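Local coordinates for protein putative polysaccharide binding proteins (DUF1812) (Bacteroides thetaiotaomicron VPI-5482, PDB 3GF8) that is of uncertain function but, as a lipoprotein of the FimB/Mfa2 family, probably takes part in fimbrial assembly at the outer membrane, at residues 18-23 against 37-42; 183-188 against 214-219; 234-239 against 275-280. All blocks are in the same frame, centred on the assembly; numbering follows the deposited sequence. Where two conformers were deposited one is given.

Interaction 1. Residues 18-23 against 37-42; sequences VKFKYD and DKVELY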
loop_
_atom_site.group_PDB
_atom_site.type_symbol
_atom_site.label_atom_id
_atom_site.label_comp_id
_atom_site.label_asym_id
_atom_site.label_seq_id
_atom_site.Cartn_x
_atom_site.Cartn_y
_atom_site.Cartn_z
ATOM N N VAL A 18 6.890 -23.205 2.798
ATOM C CA VAL A 18 6.219 -21.964 3.161
ATOM C C VAL A 18 5.085 -21.746 2.201
ATOM O O VAL A 18 5.257 -21.852 1.003
ATOM C CB VAL A 18 7.168 -20.736 3.172
ATOM C CG1 VAL A 18 6.380 -19.460 3.453
ATOM C CG2 VAL A 18 8.273 -20.921 4.199
ATOM N N LYS A 19 3.902 -21.512 2.754
ATOM C CA LYS A 19 2.735 -21.137 1.993
ATOM C C LYS A 19 2.559 -19.641 2.208
ATOM O O LYS A 19 2.651 -19.167 3.345
ATOM C CB LYS A 19 1.529 -21.893 2.539
ATOM C CG LYS A 19 0.176 -21.545 1.912
ATOM C CD LYS A 19 -0.866 -22.602 2.259
ATOM C CE LYS A 19 -2.154 -22.472 1.426
ATOM N NZ LYS A 19 -2.812 -21.162 1.658
ATOM N N PHE A 20 2.340 -18.895 1.125
ATOM C CA PHE A 20 2.022 -17.465 1.232
ATOM C C PHE A 20 0.547 -17.263 0.980
ATOM O O PHE A 20 -0.022 -17.842 0.034
ATOM C CB PHE A 20 2.800 -16.653 0.204
ATOM C CG PHE A 20 4.287 -16.749 0.357
ATOM C CD1 PHE A 20 4.990 -17.814 -0.204
ATOM C CD2 PHE A 20 4.977 -15.800 1.082
ATOM C CE1 PHE A 20 6.366 -17.890 -0.065
ATOM C CE2 PHE A 20 6.334 -15.887 1.236
ATOM C CZ PHE A 20 7.027 -16.940 0.656
ATOM N N LYS A 21 -0.106 -16.454 1.808
ATOM C CA LYS A 21 -1.523 -16.126 1.501
ATOM C C LYS A 21 -1.751 -14.639 1.483
ATOM O O LYS A 21 -1.065 -13.907 2.197
ATOM C CB LYS A 21 -2.483 -16.816 2.469
ATOM C CG LYS A 21 -2.391 -16.424 3.970
ATOM C CD LYS A 21 -3.517 -17.132 4.759
ATOM C CE LYS A 21 -3.618 -16.709 6.180
ATOM N NZ LYS A 21 -4.032 -15.316 6.268
ATOM N N TYR A 22 -2.731 -14.215 0.671
ATOM C CA TYR A 22 -3.177 -12.848 0.595
ATOM C C TYR A 22 -4.693 -12.818 0.664
ATOM O O TYR A 22 -5.365 -12.666 -0.367
ATOM C CB TYR A 22 -2.661 -12.143 -0.689
ATOM C CG TYR A 22 -3.235 -10.764 -0.874
ATOM C CD1 TYR A 22 -3.331 -9.856 0.198
ATOM C CD2 TYR A 22 -3.737 -10.370 -2.098
ATOM C CE1 TYR A 22 -3.910 -8.565 0.009
ATOM C CE2 TYR A 22 -4.292 -9.116 -2.280
ATOM C CZ TYR A 22 -4.390 -8.223 -1.233
ATOM O OH TYR A 22 -4.963 -6.983 -1.481
ATOM N N ASP A 23 -5.217 -12.964 1.885
ATOM C CA ASP A 23 -6.646 -12.906 2.119
ATOM C C ASP A 23 -7.034 -11.706 2.937
ATOM O O ASP A 23 -8.240 -11.451 3.141
ATOM C CB ASP A 23 -7.173 -14.192 2.775
ATOM C CG ASP A 23 -6.568 -14.468 4.169
ATOM O OD1 ASP A 23 -5.740 -13.702 4.688
ATOM O OD2 ASP A 23 -6.902 -15.520 4.726
ATOM N N ASP A 37 3.177 -11.997 -7.949
ATOM C CA ASP A 37 4.119 -12.699 -8.825
ATOM C C ASP A 37 5.569 -12.706 -8.342
ATOM O O ASP A 37 6.440 -13.119 -9.082
ATOM C CB ASP A 37 4.029 -12.178 -10.264
ATOM C CG ASP A 37 4.712 -10.825 -10.494
ATOM O OD1 ASP A 37 5.400 -10.216 -9.611
ATOM O OD2 ASP A 37 4.566 -10.370 -11.643
ATOM N N LYS A 38 5.836 -12.284 -7.106
ATOM C CA LYS A 38 7.189 -12.455 -6.549
ATOM C C LYS A 38 7.112 -12.421 -5.049
ATOM O O LYS A 38 6.446 -11.558 -4.462
ATOM C CB LYS A 38 8.133 -11.358 -7.068
ATOM C CG LYS A 38 9.548 -11.344 -6.406
ATOM C CD LYS A 38 10.424 -10.185 -6.914
ATOM C CE LYS A 38 11.772 -10.178 -6.240
ATOM N NZ LYS A 38 12.593 -8.992 -6.598
ATOM N N VAL A 39 7.786 -13.373 -4.416
ATOM C CA VAL A 39 7.898 -13.395 -2.964
ATOM C C VAL A 39 9.381 -13.461 -2.651
ATOM O O VAL A 39 10.146 -14.094 -3.393
ATOM C CB VAL A 39 7.114 -14.559 -2.363
ATOM C CG1 VAL A 39 5.618 -14.347 -2.549
ATOM C CG2 VAL A 39 7.527 -15.932 -3.030
ATOM N N GLU A 40 9.799 -12.790 -1.575
ATOM C CA GLU A 40 11.152 -12.916 -1.114
ATOM C C GLU A 40 11.114 -13.117 0.391
ATOM O O GLU A 40 10.722 -12.217 1.155
ATOM C CB GLU A 40 11.965 -11.708 -1.526
ATOM C CG GLU A 40 13.479 -11.779 -1.150
ATOM C CD GLU A 40 14.302 -10.656 -1.820
ATOM O OE1 GLU A 40 14.197 -9.456 -1.424
ATOM O OE2 GLU A 40 15.029 -10.974 -2.770
ATOM N N LEU A 41 11.485 -14.330 0.796
ATOM C CA LEU A 41 11.432 -14.755 2.203
ATOM C C LEU A 41 12.764 -14.411 2.874
ATOM O O LEU A 41 13.821 -14.728 2.346
ATOM C CB LEU A 41 11.192 -16.270 2.302
ATOM C CG LEU A 41 10.879 -16.847 3.695
ATOM C CD1 LEU A 41 9.463 -16.552 4.101
ATOM C CD2 LEU A 41 11.154 -18.354 3.752
ATOM N N TYR A 42 12.694 -13.779 4.035
ATOM C CA TYR A 42 13.873 -13.474 4.832
ATOM C C TYR A 42 13.872 -14.433 6.042
ATOM O O TYR A 42 12.845 -14.569 6.717
ATOM C CB TYR A 42 13.817 -11.982 5.245
ATOM C CG TYR A 42 14.130 -11.061 4.084
ATOM C CD1 TYR A 42 13.199 -10.821 3.089
ATOM C CD2 TYR A 42 15.397 -10.482 3.945
ATOM C CE1 TYR A 42 13.511 -10.015 1.977
ATOM C CE2 TYR A 42 15.701 -9.655 2.865
ATOM C CZ TYR A 42 14.758 -9.436 1.881
ATOM O OH TYR A 42 15.066 -8.625 0.814
#
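Phe20 lays its ring against Val39 and brings its far end near Leu41, and these three residues supply most of the buried surface between strand 18-21 and strand 38-42. The strands run past each other at 128°, with their axes 10.0 Å apart at closest approach, so they face each other as two layers and share no hydrogen bonds. With CG anti to its carbonyl carbon (chi1 -61°), Phe20 carries the ring across to the opposing strand. Val39 straddles that ring from above: its CB sits 4.0 Å from the centroid of the Phe20 ring in a CH-pi contact, CG1 rests over the CG and CD2 end, and CG2 reaches CE1 of Phe20 at 3.7 Å. The opposite face of the ring is covered by Val18 of its own strand, whose CG1 lies 3.8 Å above the plane of the Phe20 ring, offset toward the rim. Phe20 is thus held flat between two valines, one from each strand. Leu41 extends the patch: its CD1 meets Phe20 CZ obliquely at 4.2 Å, while its other methyl, CD2, comes tip to tip with Val18 CG2 at 3.9 Å. Met68 and Val70 of strand 68-70, which pairs with strand 16-21, close over Leu41, and Ile143 of strand 139-158 touches both Val18 and Phe20. On the other side of strand 38-44, Glu40 points away from this interior; its OE1 accepts from Tyr42 OH and its OE2 forms a salt bridge with Lys53. Facing layers of this kind are consistent with the transthyretin-like sandwich of the clan. All four touching residues are buried, and the contact between them is wholly apolar, so the two layers are joined here by shape and by the exclusion of water, without any directional bond across the interface.

Interaction 2. Residues 183-188 against 214-219; sequences HDNSLL and TMRLME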
loop_
_atom_site.group_PDB
_atom_site.type_symbol
_atom_site.label_atom_id
_atom_site.label_comp_id
_atom_site.label_asym_id
_atom_site.label_seq_id
_atom_site.Cartn_x
_atom_site.Cartn_y
_atom_site.Cartn_z
ATOM N N HIS A 183 11.150 -3.505 9.115
ATOM C CA HIS A 183 10.905 -4.967 9.068
ATOM C C HIS A 183 9.557 -5.380 9.669
ATOM O O HIS A 183 9.067 -6.497 9.412
ATOM C CB HIS A 183 11.994 -5.694 9.867
ATOM C CG HIS A 183 11.859 -5.485 11.334
ATOM N ND1 HIS A 183 12.356 -4.364 11.973
ATOM C CD2 HIS A 183 11.222 -6.212 12.275
ATOM C CE1 HIS A 183 12.063 -4.439 13.259
ATOM N NE2 HIS A 183 11.369 -5.548 13.465
ATOM N N ASP A 184 8.996 -4.501 10.496
ATOM C CA ASP A 184 7.666 -4.691 11.086
ATOM C C ASP A 184 6.535 -3.978 10.307
ATOM O O ASP A 184 5.395 -3.916 10.776
ATOM C CB ASP A 184 7.666 -4.217 12.564
ATOM C CG ASP A 184 7.934 -2.706 12.728
ATOM O OD1 ASP A 184 8.199 -1.967 11.744
ATOM O OD2 ASP A 184 7.854 -2.236 13.860
ATOM N N ASN A 185 6.855 -3.454 9.123
ATOM C CA ASN A 185 5.917 -2.722 8.246
ATOM C C ASN A 185 5.594 -1.304 8.758
ATOM O O ASN A 185 4.694 -0.658 8.248
ATOM C CB ASN A 185 4.624 -3.535 7.985
ATOM C CG ASN A 185 3.980 -3.232 6.615
ATOM O OD1 ASN A 185 4.664 -2.911 5.642
ATOM N ND2 ASN A 185 2.665 -3.338 6.545
ATOM N N SER A 186 6.330 -0.805 9.749
ATOM C CA SER A 186 6.042 0.529 10.255
ATOM C C SER A 186 6.765 1.586 9.443
ATOM O O SER A 186 7.815 1.343 8.827
ATOM C CB SER A 186 6.417 0.647 11.738
ATOM O OG SER A 186 7.833 0.538 11.916
ATOM N N LEU A 187 6.191 2.774 9.441
ATOM C CA LEU A 187 6.784 3.896 8.727
ATOM C C LEU A 187 7.994 4.425 9.497
ATOM O O LEU A 187 7.877 4.904 10.614
ATOM C CB LEU A 187 5.766 5.001 8.497
ATOM C CG LEU A 187 4.754 4.862 7.343
ATOM C CD1 LEU A 187 4.009 3.600 7.430
ATOM C CD2 LEU A 187 3.798 6.045 7.428
ATOM N N LEU A 188 9.166 4.299 8.891
ATOM C CA LEU A 188 10.393 4.894 9.403
ATOM C C LEU A 188 10.419 6.377 9.062
ATOM O O LEU A 188 9.649 6.850 8.221
ATOM C CB LEU A 188 11.613 4.188 8.784
ATOM C CG LEU A 188 11.642 2.670 8.974
ATOM C CD1 LEU A 188 12.910 2.009 8.377
ATOM C CD2 LEU A 188 11.506 2.317 10.471
ATOM N N THR A 214 -0.026 5.619 -3.698
ATOM C CA THR A 214 0.878 5.972 -2.626
ATOM C C THR A 214 1.258 4.726 -1.852
ATOM O O THR A 214 0.798 3.630 -2.151
ATOM C CB THR A 214 0.259 7.047 -1.684
ATOM O OG1 THR A 214 1.265 7.508 -0.776
ATOM C CG2 THR A 214 -0.965 6.476 -0.916
HETATM N N MSE A 215 2.104 4.905 -0.846
HETATM C CA MSE A 215 2.486 3.805 0.037
HETATM C C MSE A 215 1.380 3.726 1.130
HETATM O O MSE A 215 0.260 4.129 0.865
HETATM C CB MSE A 215 3.906 4.065 0.540
HETATM C CG MSE A 215 4.925 4.039 -0.618
HETATM SE SE MSE A 215 5.456 2.243 -1.015
HETATM C CE MSE A 215 6.548 2.062 0.591
ATOM N N ARG A 216 1.683 3.229 2.330
ATOM C CA ARG A 216 0.663 2.830 3.293
ATOM C C ARG A 216 -0.175 3.989 3.733
ATOM O O ARG A 216 0.367 5.097 3.967
ATOM C CB ARG A 216 1.298 2.217 4.532
ATOM C CG ARG A 216 2.060 0.914 4.242
ATOM C CD ARG A 216 2.373 0.181 5.518
ATOM N NE ARG A 216 1.156 -0.376 6.088
ATOM C CZ ARG A 216 0.965 -0.651 7.379
ATOM N NH1 ARG A 216 1.892 -0.388 8.286
ATOM N NH2 ARG A 216 -0.171 -1.175 7.775
ATOM N N LEU A 217 -1.493 3.756 3.790
ATOM C CA LEU A 217 -2.417 4.697 4.440
ATOM C C LEU A 217 -2.573 4.292 5.906
ATOM O O LEU A 217 -3.011 3.198 6.200
ATOM C CB LEU A 217 -3.771 4.744 3.714
ATOM C CG LEU A 217 -3.656 5.245 2.260
ATOM C CD1 LEU A 217 -4.862 4.853 1.428
ATOM C CD2 LEU A 217 -3.412 6.761 2.229
HETATM N N MSE A 218 -2.168 5.185 6.810
HETATM C CA MSE A 218 -2.126 4.932 8.256
HETATM C C MSE A 218 -3.167 5.753 9.024
HETATM O O MSE A 218 -3.326 6.979 8.824
HETATM C CB MSE A 218 -0.728 5.278 8.810
HETATM C CG MSE A 218 0.420 4.470 8.151
HETATM SE SE MSE A 218 0.187 2.556 8.155
HETATM C CE MSE A 218 0.324 2.310 10.121
ATOM N N GLU A 219 -3.861 5.093 9.941
ATOM C CA GLU A 219 -4.917 5.776 10.666
ATOM C C GLU A 219 -4.382 6.883 11.541
ATOM O O GLU A 219 -5.085 7.839 11.800
ATOM C CB GLU A 219 -5.787 4.809 11.467
ATOM C CG GLU A 219 -5.243 4.252 12.711
ATOM C CD GLU A 219 -6.385 3.813 13.592
ATOM O OE1 GLU A 219 -7.036 4.720 14.169
ATOM O OE2 GLU A 219 -6.667 2.587 13.667
#
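Two loops, one following strand 180-182 and the other following strand 209-214, meet where Asn185 lies over the guanidinium group of Arg216. The amide and guanidinium planes are only 18° apart, and Asn185 ND2 stands 3.2 Å above the guanidinium plane, over its centre. Asn185 ND2 and Arg216 NE are both donors, so no bond joins them; ND2 instead gives its hydrogen bond to Asp148, which also forms a long, weak ion pair with Arg216 NE. Arg216 NH1 reaches back to the main chain, donating to Asn185 O at 2.8 Å, a weak bond bent to 130° at the hydrogen. The chain of Arg216 is folded at chi3 (71°), which turns its end against Asn185, and NH2 forms its salt bridge with Asp262 of helix 257-263. The first loop is shaped by an Asx turn: Asp184 OD1 accepts from Ser186 N at 3.0 Å and also from Ser186 OG, and Asn185, at the middle of the turn, has a positive phi. On the other face of the guanidinium lies the selenium of Met218, a selenomethionine, 3.3 Å above the Arg216 plane, so the guanidinium lies between Asn185 of the first loop and Met218 of its own. Met218 then slides past Leu187 in the opposite direction, with its CG 3.8 Å from Leu187 CD1 and equally far from CD2, while Leu187 also rests on Leu181 of strand 180-182.

Interaction 3. Residues 234-239 against 275-280; sequences KRVFDI and ESWLAV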
loop_
_atom_site.group_PDB
_atom_site.type_symbol
_atom_site.label_atom_id
_atom_site.label_comp_id
_atom_site.label_asym_id
_atom_site.label_seq_id
_atom_site.Cartn_x
_atom_site.Cartn_y
_atom_site.Cartn_z
ATOM N N LYS A 234 -1.912 28.908 -6.738
ATOM C CA LYS A 234 -2.595 28.905 -5.436
ATOM C C LYS A 234 -3.168 27.516 -5.155
ATOM O O LYS A 234 -3.722 26.890 -6.054
ATOM C CB LYS A 234 -3.733 29.957 -5.415
ATOM C CG LYS A 234 -4.708 29.839 -4.256
ATOM N N ARG A 235 -3.038 27.065 -3.903
ATOM C CA ARG A 235 -3.663 25.842 -3.432
ATOM C C ARG A 235 -5.136 26.058 -3.225
ATOM O O ARG A 235 -5.503 26.912 -2.433
ATOM C CB ARG A 235 -3.049 25.380 -2.114
ATOM C CG ARG A 235 -1.746 24.633 -2.285
ATOM C CD ARG A 235 -1.372 23.845 -1.043
ATOM N NE ARG A 235 -0.761 24.683 -0.024
ATOM C CZ ARG A 235 -1.368 25.123 1.076
ATOM N NH1 ARG A 235 -2.637 24.796 1.359
ATOM N NH2 ARG A 235 -0.686 25.907 1.915
ATOM N N VAL A 236 -5.979 25.274 -3.899
ATOM C CA VAL A 236 -7.434 25.466 -3.852
ATOM C C VAL A 236 -8.156 24.411 -3.043
ATOM O O VAL A 236 -9.346 24.552 -2.780
ATOM C CB VAL A 236 -8.046 25.488 -5.273
ATOM C CG1 VAL A 236 -7.519 26.714 -6.049
ATOM C CG2 VAL A 236 -7.727 24.204 -6.018
ATOM N N PHE A 237 -7.454 23.340 -2.672
ATOM C CA PHE A 237 -8.052 22.207 -1.961
ATOM C C PHE A 237 -6.946 21.482 -1.202
ATOM O O PHE A 237 -5.899 21.145 -1.756
ATOM C CB PHE A 237 -8.724 21.264 -2.948
ATOM C CG PHE A 237 -9.748 20.307 -2.338
ATOM C CD1 PHE A 237 -10.910 20.780 -1.754
ATOM C CD2 PHE A 237 -9.583 18.931 -2.449
ATOM C CE1 PHE A 237 -11.872 19.893 -1.258
ATOM C CE2 PHE A 237 -10.549 18.036 -1.955
ATOM C CZ PHE A 237 -11.676 18.516 -1.356
ATOM N N ASP A 238 -7.187 21.241 0.078
ATOM C CA ASP A 238 -6.168 20.696 0.934
ATOM C C ASP A 238 -6.832 19.973 2.075
ATOM O O ASP A 238 -7.139 20.592 3.075
ATOM C CB ASP A 238 -5.245 21.804 1.444
ATOM C CG ASP A 238 -3.998 21.247 2.127
ATOM O OD1 ASP A 238 -3.929 20.024 2.378
ATOM O OD2 ASP A 238 -3.079 22.031 2.421
ATOM N N ILE A 239 -7.031 18.659 1.914
ATOM C CA ILE A 239 -7.783 17.886 2.887
ATOM C C ILE A 239 -6.973 16.730 3.448
ATOM O O ILE A 239 -5.896 16.348 2.933
ATOM C CB ILE A 239 -9.191 17.448 2.357
ATOM C CG1 ILE A 239 -9.122 16.577 1.091
ATOM C CG2 ILE A 239 -10.010 18.683 2.012
ATOM C CD1 ILE A 239 -8.992 15.109 1.332
ATOM N N GLU A 275 -18.757 25.823 -5.404
ATOM C CA GLU A 275 -18.005 26.885 -6.082
ATOM C C GLU A 275 -16.809 27.393 -5.308
ATOM O O GLU A 275 -15.896 27.930 -5.891
ATOM C CB GLU A 275 -18.913 28.081 -6.360
ATOM C CG GLU A 275 -20.022 27.770 -7.316
ATOM C CD GLU A 275 -20.592 29.018 -7.979
ATOM O OE1 GLU A 275 -20.306 30.151 -7.497
ATOM O OE2 GLU A 275 -21.315 28.843 -8.993
ATOM N N SER A 276 -16.812 27.236 -3.999
ATOM C CA SER A 276 -15.725 27.746 -3.207
ATOM C C SER A 276 -14.808 26.612 -2.753
ATOM O O SER A 276 -14.178 26.721 -1.718
ATOM C CB SER A 276 -16.286 28.558 -2.018
ATOM O OG SER A 276 -17.282 27.831 -1.321
ATOM N N TRP A 277 -14.722 25.538 -3.541
ATOM C CA TRP A 277 -13.825 24.405 -3.249
ATOM C C TRP A 277 -14.020 23.723 -1.903
ATOM O O TRP A 277 -13.067 23.240 -1.321
ATOM C CB TRP A 277 -12.364 24.820 -3.413
ATOM C CG TRP A 277 -12.039 24.958 -4.833
ATOM C CD1 TRP A 277 -12.176 26.062 -5.588
ATOM C CD2 TRP A 277 -11.607 23.918 -5.705
ATOM N NE1 TRP A 277 -11.852 25.786 -6.889
ATOM C CE2 TRP A 277 -11.479 24.477 -6.984
ATOM C CE3 TRP A 277 -11.300 22.572 -5.522
ATOM C CZ2 TRP A 277 -11.038 23.747 -8.084
ATOM C CZ3 TRP A 277 -10.869 21.840 -6.621
ATOM C CH2 TRP A 277 -10.740 22.433 -7.876
ATOM N N LEU A 278 -15.255 23.693 -1.418
ATOM C CA LEU A 278 -15.620 22.938 -0.220
ATOM C C LEU A 278 -16.260 21.639 -0.706
ATOM O O LEU A 278 -17.152 21.680 -1.559
ATOM C CB LEU A 278 -16.606 23.769 0.616
ATOM C CG LEU A 278 -17.337 23.260 1.861
ATOM C CD1 LEU A 278 -16.361 23.057 3.035
ATOM C CD2 LEU A 278 -18.499 24.244 2.253
ATOM N N ALA A 279 -15.805 20.507 -0.178
ATOM C CA ALA A 279 -16.443 19.208 -0.459
ATOM C C ALA A 279 -17.810 19.108 0.236
ATOM O O ALA A 279 -17.927 19.189 1.472
ATOM C CB ALA A 279 -15.535 18.041 -0.051
ATOM N N VAL A 280 -18.862 19.008 -0.574
ATOM C CA VAL A 280 -20.196 18.861 -0.043
ATOM C C VAL A 280 -20.435 17.406 0.311
ATOM O O VAL A 280 -20.944 17.075 1.410
ATOM C CB VAL A 280 -21.243 19.387 -1.000
ATOM C CG1 VAL A 280 -22.635 19.150 -0.415
ATOM C CG2 VAL A 280 -20.967 20.871 -1.252
HETATM O O HOH W 1 -10.530 24.290 -0.662
#
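Trp277 packs its indole against Val236 and Phe237 at the edge strand 235-240, and the contact begins at its CB, which lies 3.1 Å from Val236 O. CG of Trp277, set anti to the carbonyl carbon (chi1 -74°), turns the indole toward strand 235-239 and lies 3.4 Å from Val236 O. Along the pyrrole side, CD1 and NE1 run beneath Val236 CB, whereas on the other side CE3 meets Phe237 CB at 3.9 Å. At the far end one face of the six-membered ring is met by a single methyl: Val236 CG2 stands 3.7 Å from the ring centroid of Trp277, just 2° off the normal, a CH-pi contact placed almost perfectly over the centre. Were the indole cut back to an alanine here, the methyl of Val236 would probably lose the surface it rests on and a gap would be likely to open beside Phe237 CB. The backbone of the tryptophan contributes as well. Its carbonyl oxygen lies in the plane of the Phe237 ring, at the edge, 3.3 Å from Phe237 CD1, and further along that edge Phe237 CZ touches Ala279 CB at 4.1 Å. A water also lies between the two segments, donating to Trp277 O at 2.8 Å; its approach to Val236 O is short enough for the details of that bond to be doubtful. Val236 and Phe237 can both turn toward Trp277 because they form a classic beta bulge opposite Leu227. Leu227 of strand 224-229 also touches the indole, Tyr170 meets it edge-to-face from strand 170-176, and Phe271 of strand 266-273 meets the Phe237 ring edge-to-face, so the contact sits between the edge of the sheet holding strands 170-176, 224-229 and 235-240 and the hairpin of strands 266-273 and 279-284.

In the fold
The three contacts follow one another along the chain without overlap, each closing before the next opens. Interactions 1 and 3 lie on opposite sides of the chain's centre, with their own centres 42 Å apart, and interaction 2 lies 19 Å from the first and 27 Å from the third, centre to centre. None touches another. The long, interrupted strand 139-158 connects their surroundings: it pairs with strand 16-21 near interaction 1, with strand 209-214 leading into interaction 2, and with strand 266-273 beside interaction 3. Strand-against-strand packing at one end of this elongated, mainly beta protein and a loop tryptophan set against a strand at the other are accompanied by a mixed polar and apolar loop contact nearer the middle.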